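Local coordinates for protein chitinase (Thermococcus chitonophagus, PDB 5XSW) that probably hydrolyses chitin as an endochitinase, holding glycan in its helical domain, and carries a beta-sandwich domain ahead of it, at residues N37-T43 with N64-L70; K45-Y51 with K83-Q89. One frame throughout, in Å; residues are numbered along the deposited sequence.

Contact 1 of 2, residues N37-T43 with N64-L70; sequences NITFETT and NLVTIDL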
loop_
_atom_site.group_PDB
_atom_site.type_symbol
_atom_site.label_atom_id
_atom_site.label_comp_id
_atom_site.label_asym_id
_atom_site.label_seq_id
_atom_site.Cartn_x
_atom_site.Cartn_y
_atom_site.Cartn_z
ATOM N N ASN A 37 9.131 18.543 14.089
ATOM C CA ASN A 37 9.017 19.863 14.697
ATOM C C ASN A 37 10.390 20.544 14.634
ATOM O O ASN A 37 11.359 19.962 14.126
ATOM C CB ASN A 37 8.461 19.785 16.131
ATOM C CG ASN A 37 9.190 18.807 17.007
ATOM O OD1 ASN A 37 10.419 18.797 17.049
ATOM N ND2 ASN A 37 8.430 17.996 17.757
ATOM N N ILE A 38 10.423 21.809 15.028
ATOM C CA ILE A 38 11.679 22.578 15.094
ATOM C C ILE A 38 11.724 23.053 16.575
ATOM O O ILE A 38 10.732 23.571 17.073
ATOM C CB ILE A 38 11.711 23.805 14.174
ATOM C CG1 ILE A 38 11.435 23.458 12.710
ATOM C CG2 ILE A 38 13.098 24.542 14.227
ATOM C CD1 ILE A 38 9.968 23.615 12.358
ATOM N N THR A 39 12.835 22.857 17.266
ATOM C CA THR A 39 12.910 23.412 18.624
ATOM C C THR A 39 13.916 24.569 18.662
ATOM O O THR A 39 14.864 24.640 17.869
ATOM C CB THR A 39 13.330 22.376 19.671
ATOM O OG1 THR A 39 14.523 21.689 19.244
ATOM C CG2 THR A 39 12.218 21.356 19.955
ATOM N N PHE A 40 13.723 25.466 19.613
ATOM C CA PHE A 40 14.817 26.384 19.906
ATOM C C PHE A 40 14.681 26.800 21.377
ATOM O O PHE A 40 13.694 26.478 22.030
ATOM C CB PHE A 40 14.801 27.601 18.965
ATOM C CG PHE A 40 13.577 28.508 19.158
ATOM C CD1 PHE A 40 13.597 29.559 20.086
ATOM C CD2 PHE A 40 12.426 28.324 18.391
ATOM C CE1 PHE A 40 12.466 30.414 20.252
ATOM C CE2 PHE A 40 11.297 29.139 18.534
ATOM C CZ PHE A 40 11.311 30.219 19.484
ATOM N N GLU A 41 15.684 27.522 21.873
ATOM C CA GLU A 41 15.671 27.927 23.271
ATOM C C GLU A 41 15.672 29.446 23.374
ATOM O O GLU A 41 16.255 30.125 22.541
ATOM C CB GLU A 41 16.861 27.305 24.014
ATOM C CG GLU A 41 16.670 25.809 24.234
ATOM C CD GLU A 41 17.966 25.074 24.636
ATOM O OE1 GLU A 41 17.859 24.032 25.310
ATOM O OE2 GLU A 41 19.079 25.503 24.267
ATOM N N THR A 42 14.940 29.945 24.365
ATOM C CA THR A 42 15.003 31.346 24.762
ATOM C C THR A 42 14.556 31.469 26.229
ATOM O O THR A 42 13.748 30.662 26.716
ATOM C CB THR A 42 14.130 32.224 23.861
ATOM O OG1 THR A 42 14.106 33.565 24.364
ATOM C CG2 THR A 42 12.677 31.666 23.805
ATOM N N THR A 43 15.121 32.443 26.952
ATOM C CA THR A 43 14.636 32.763 28.299
ATOM C C THR A 43 13.591 33.870 28.218
ATOM O O THR A 43 12.953 34.212 29.215
ATOM C CB THR A 43 15.804 33.222 29.225
ATOM O OG1 THR A 43 16.509 34.302 28.586
ATOM C CG2 THR A 43 16.776 32.088 29.440
ATOM N N ASN A 64 12.611 26.889 28.942
ATOM C CA ASN A 64 13.376 27.632 27.949
ATOM C C ASN A 64 13.225 27.033 26.518
ATOM O O ASN A 64 13.734 27.596 25.554
ATOM C CB ASN A 64 14.848 27.664 28.361
ATOM C CG ASN A 64 15.067 28.427 29.711
ATOM O OD1 ASN A 64 14.277 29.312 30.093
ATOM N ND2 ASN A 64 16.125 28.067 30.424
ATOM N N LEU A 65 12.497 25.919 26.419
ATOM C CA LEU A 65 12.378 25.130 25.157
ATOM C C LEU A 65 11.088 25.432 24.414
ATOM O O LEU A 65 10.007 25.185 24.951
ATOM C CB LEU A 65 12.422 23.641 25.445
ATOM C CG LEU A 65 12.484 22.770 24.168
ATOM C CD1 LEU A 65 13.763 23.108 23.425
ATOM C CD2 LEU A 65 12.446 21.297 24.557
ATOM N N VAL A 66 11.203 25.977 23.205
ATOM C CA VAL A 66 10.030 26.270 22.371
ATOM C C VAL A 66 9.978 25.201 21.235
ATOM O O VAL A 66 10.992 24.916 20.623
ATOM C CB VAL A 66 10.097 27.682 21.756
ATOM C CG1 VAL A 66 8.849 27.978 20.887
ATOM C CG2 VAL A 66 10.188 28.776 22.872
ATOM N N THR A 67 8.811 24.623 20.986
ATOM C CA THR A 67 8.663 23.593 19.924
ATOM C C THR A 67 7.667 24.073 18.882
ATOM O O THR A 67 6.504 24.330 19.224
ATOM C CB THR A 67 8.181 22.283 20.510
ATOM O OG1 THR A 67 9.079 21.905 21.569
ATOM C CG2 THR A 67 8.118 21.146 19.364
ATOM N N ILE A 68 8.132 24.248 17.645
ATOM C CA ILE A 68 7.282 24.692 16.558
ATOM C C ILE A 68 6.807 23.466 15.770
ATOM O O ILE A 68 7.639 22.674 15.317
ATOM C CB ILE A 68 7.994 25.619 15.607
ATOM C CG1 ILE A 68 8.433 26.923 16.335
ATOM C CG2 ILE A 68 7.066 25.955 14.414
ATOM C CD1 ILE A 68 9.468 27.684 15.486
ATOM N N ASP A 69 5.495 23.326 15.625
ATOM C CA ASP A 69 4.881 22.234 14.831
ATOM C C ASP A 69 4.333 22.843 13.535
ATOM O O ASP A 69 3.462 23.693 13.590
ATOM C CB ASP A 69 3.792 21.547 15.668
ATOM C CG ASP A 69 3.031 20.419 14.907
ATOM O OD1 ASP A 69 3.256 20.224 13.719
ATOM O OD2 ASP A 69 2.185 19.770 15.537
ATOM N N LEU A 70 4.878 22.438 12.382
ATOM C CA LEU A 70 4.504 23.030 11.118
ATOM C C LEU A 70 3.187 22.461 10.563
ATOM O O LEU A 70 2.741 22.906 9.514
ATOM C CB LEU A 70 5.611 22.834 10.083
ATOM C CG LEU A 70 6.967 23.451 10.433
ATOM C CD1 LEU A 70 8.031 23.011 9.422
ATOM C CD2 LEU A 70 6.842 25.019 10.458
#
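N64 starts the pairing: its carbonyl takes the amide of T42 (N to O 2.9 Å), while its OD1 lies 3.8 Å from CG2 of T43, whose hydroxyl is hydrogen-bonded to the carbonyl of S91. L65 reaches over with CD1, which rests against CB of T39 and the carbonyl O of F40. V66 and F40 form a hydrogen-bonded pair, V66 N to F40 O 2.8 Å and F40 N to V66 O 3.0 Å. Their side chains lie alongside each other, and CB of V66 sits over one face of the F40 ring, 3.8 Å from its centroid and 18° off the normal, a CH-pi contact. F40 owes this pose to a CG held between the backbone N and the carbonyl carbon (chi1 66°). T67, on the other face of the sheet, packs CG2 against the side-chain amide of N37 and turns OG1 to the methyl of T39. I68 pairs with I38 through two backbone hydrogen bonds and presses CD1 to the edge of the F40 ring, 3.8 Å from CE2. L70 closes the run, CD1 to I38 CD1 3.6 Å. Swapping F40 for alanine would probably leave V66 and I68 facing a gap and cost F100 its ring partner. This is an antiparallel strand pair of a beta-sandwich, I38, F40, V66 and I68 facing inward.

Contact 2 of 2, residues K45-Y51 with K83-Q89; sequences KVLSIKY and KIIIEIQ
I49 and I84 meet at the tight side of this antiparallel pair, their CG2 methyls 3.6 Å apart, with I86 alongside I49. Both isoleucines turn CG2 opposite the backbone N, which brings the two methyls together across the strands. Y51 lies beside I84, its CD1 3.8 Å from I84 CG1, and the carbonyl O of K83 stands at the edge of the tyrosine ring. V46 and I88 continue this apolar face, CG2 to CD1 3.9 Å. The other face is looser and more polar. A classic beta bulge sets L47 and S48 both against E87: L47 N donates to E87 O at 2.8 Å, S48 N only weakly to the same oxygen, and E87 N returns a straight bond to S48 O (171°). The extra residue lets L47 lean over the neighbouring strand, CD1 3.5 Å from Q89 N. A water donates to I85 O at 2.8 Å and sits close to S48 OG, while the chains of K45 and K50 lead away from the partner strand. K12 is a weak, long ion-pair partner of E87. Strand 12-21 flanks strand 80-89 on its far side from 45-51, and V66, I68 and Y59 pack on the apolar face from the opposing sheet.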
loop_
_atom_site.group_PDB
_atom_site.type_symbol
_atom_site.label_atom_id
_atom_site.label_comp_id
_atom_site.label_asym_id
_atom_site.label_seq_id
_atom_site.Cartn_x
_atom_site.Cartn_y
_atom_site.Cartn_z
ATOM N N LYS A 45 10.084 35.819 26.440
ATOM C CA LYS A 45 8.684 35.400 26.374
ATOM C C LYS A 45 8.293 35.387 24.924
ATOM O O LYS A 45 8.496 36.378 24.228
ATOM C CB LYS A 45 7.764 36.343 27.161
ATOM C CG LYS A 45 6.259 36.139 26.846
ATOM C CD LYS A 45 5.329 36.984 27.768
ATOM C CE LYS A 45 4.586 36.119 28.811
ATOM N NZ LYS A 45 3.574 36.875 29.658
ATOM N N VAL A 46 7.767 34.266 24.433
ATOM C CA VAL A 46 7.369 34.249 23.030
ATOM C C VAL A 46 6.103 35.107 22.867
ATOM O O VAL A 46 5.086 34.840 23.514
ATOM C CB VAL A 46 7.095 32.811 22.508
ATOM C CG1 VAL A 46 6.590 32.877 21.057
ATOM C CG2 VAL A 46 8.341 31.939 22.634
ATOM N N LEU A 47 6.159 36.106 21.995
ATOM C CA LEU A 47 4.987 36.945 21.713
ATOM C C LEU A 47 4.155 36.409 20.548
ATOM O O LEU A 47 2.935 36.391 20.595
ATOM C CB LEU A 47 5.426 38.373 21.395
ATOM C CG LEU A 47 6.150 39.103 22.543
ATOM C CD1 LEU A 47 6.932 40.316 22.051
ATOM C CD2 LEU A 47 5.157 39.526 23.588
ATOM N N SER A 48 4.832 35.992 19.488
ATOM C CA SER A 48 4.156 35.423 18.329
ATOM C C SER A 48 5.128 34.656 17.416
ATOM O O SER A 48 6.299 35.026 17.278
ATOM C CB SER A 48 3.504 36.526 17.517
ATOM O OG SER A 48 4.532 37.196 16.812
ATOM N N ILE A 49 4.627 33.596 16.781
ATOM C CA ILE A 49 5.373 32.888 15.752
ATOM C C ILE A 49 4.411 32.746 14.580
ATOM O O ILE A 49 3.338 32.136 14.738
ATOM C CB ILE A 49 5.844 31.498 16.243
ATOM C CG1 ILE A 49 6.720 31.617 17.481
ATOM C CG2 ILE A 49 6.552 30.732 15.127
ATOM C CD1 ILE A 49 7.278 30.264 17.982
ATOM N N LYS A 50 4.759 33.344 13.450
ATOM C CA LYS A 50 3.864 33.390 12.285
ATOM C C LYS A 50 4.628 33.089 11.035
ATOM O O LYS A 50 5.859 33.226 11.017
ATOM C CB LYS A 50 3.201 34.766 12.154
ATOM C CG LYS A 50 2.371 35.145 13.388
ATOM C CD LYS A 50 1.691 36.503 13.184
ATOM C CE LYS A 50 0.689 36.798 14.290
ATOM N NZ LYS A 50 -0.063 38.066 14.015
ATOM N N TYR A 51 3.933 32.663 9.977
ATOM C CA TYR A 51 4.619 32.491 8.695
ATOM C C TYR A 51 4.719 33.821 8.017
ATOM O O TYR A 51 3.797 34.616 8.117
ATOM C CB TYR A 51 3.896 31.523 7.745
ATOM C CG TYR A 51 3.822 30.108 8.243
ATOM C CD1 TYR A 51 4.991 29.350 8.425
ATOM C CD2 TYR A 51 2.605 29.515 8.496
ATOM C CE1 TYR A 51 4.931 28.048 8.887
ATOM C CE2 TYR A 51 2.523 28.206 8.950
ATOM C CZ TYR A 51 3.695 27.478 9.132
ATOM O OH TYR A 51 3.628 26.194 9.572
ATOM N N LYS A 83 9.275 30.404 5.529
ATOM C CA LYS A 83 9.896 31.458 6.343
ATOM C C LYS A 83 9.015 31.735 7.499
ATOM O O LYS A 83 7.807 31.885 7.344
ATOM C CB LYS A 83 10.152 32.719 5.533
ATOM C CG LYS A 83 11.307 32.547 4.600
ATOM C CD LYS A 83 11.669 33.804 3.862
ATOM C CE LYS A 83 12.791 33.551 2.866
ATOM N NZ LYS A 83 12.619 34.472 1.713
ATOM N N ILE A 84 9.625 31.742 8.686
ATOM C CA ILE A 84 8.893 31.926 9.906
ATOM C C ILE A 84 9.404 33.191 10.663
ATOM O O ILE A 84 10.619 33.429 10.736
ATOM C CB ILE A 84 9.046 30.692 10.796
ATOM C CG1 ILE A 84 8.324 29.492 10.149
ATOM C CG2 ILE A 84 8.487 30.937 12.157
ATOM C CD1 ILE A 84 8.488 28.202 10.935
ATOM N N ILE A 85 8.477 33.998 11.168
ATOM C CA ILE A 85 8.838 35.177 11.963
ATOM C C ILE A 85 8.462 34.956 13.407
ATOM O O ILE A 85 7.302 34.675 13.741
ATOM C CB ILE A 85 8.179 36.429 11.422
ATOM C CG1 ILE A 85 8.702 36.659 10.015
ATOM C CG2 ILE A 85 8.506 37.650 12.352
ATOM C CD1 ILE A 85 7.734 37.347 9.170
ATOM N N ILE A 86 9.488 35.041 14.260
ATOM C CA ILE A 86 9.383 34.821 15.692
ATOM C C ILE A 86 9.628 36.162 16.414
ATOM O O ILE A 86 10.636 36.827 16.176
ATOM C CB ILE A 86 10.424 33.814 16.198
ATOM C CG1 ILE A 86 10.303 32.468 15.449
ATOM C CG2 ILE A 86 10.355 33.667 17.726
ATOM C CD1 ILE A 86 11.584 31.683 15.481
ATOM N N GLU A 87 8.695 36.549 17.267
ATOM C CA GLU A 87 8.861 37.768 18.061
ATOM C C GLU A 87 8.962 37.419 19.530
ATOM O O GLU A 87 8.093 36.720 20.069
ATOM C CB GLU A 87 7.715 38.729 17.803
ATOM C CG GLU A 87 8.010 39.611 16.586
ATOM C CD GLU A 87 6.794 40.356 16.077
ATOM O OE1 GLU A 87 5.933 40.739 16.916
ATOM O OE2 GLU A 87 6.709 40.540 14.836
ATOM N N ILE A 88 10.039 37.899 20.168
ATOM C CA ILE A 88 10.345 37.554 21.547
ATOM C C ILE A 88 10.372 38.855 22.395
ATOM O O ILE A 88 10.944 39.867 21.975
ATOM C CB ILE A 88 11.731 36.882 21.661
ATOM C CG1 ILE A 88 11.837 35.627 20.788
ATOM C CG2 ILE A 88 12.045 36.494 23.137
ATOM C CD1 ILE A 88 11.085 34.474 21.360
ATOM N N GLN A 89 9.775 38.827 23.565
ATOM C CA GLN A 89 10.001 39.900 24.545
ATOM C C GLN A 89 11.226 39.614 25.420
ATOM O O GLN A 89 11.232 38.634 26.166
ATOM C CB GLN A 89 8.782 40.059 25.418
ATOM C CG GLN A 89 8.924 41.158 26.451
ATOM C CD GLN A 89 7.585 41.474 27.036
ATOM O OE1 GLN A 89 6.831 42.270 26.469
ATOM N NE2 GLN A 89 7.242 40.804 28.146
HETATM O O HOH W 1 5.732 36.736 14.712
#

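After strands 3-9 and 12-21, the chain runs along strand 32-41 and turns at once into strand 45-51. Contact 1 closes a loop back from 64-70 to 37-43, and that loop contains 45-51; contact 2 then closes 83-89 onto 45-51, a loop that contains 64-70. The two closures therefore cross, neither nested in the other. Each belongs to a different antiparallel sheet; the centres of the two contacts lie about 11 Å apart, and the sheets pack face to face: V66 CG2 meets V46 CG2 at 3.7 Å, and L70 CD2 meets I84 CD1 at 3.6 Å. Across the domain boundary, D69 makes a salt bridge to R482 of the C-terminal helix 475-482.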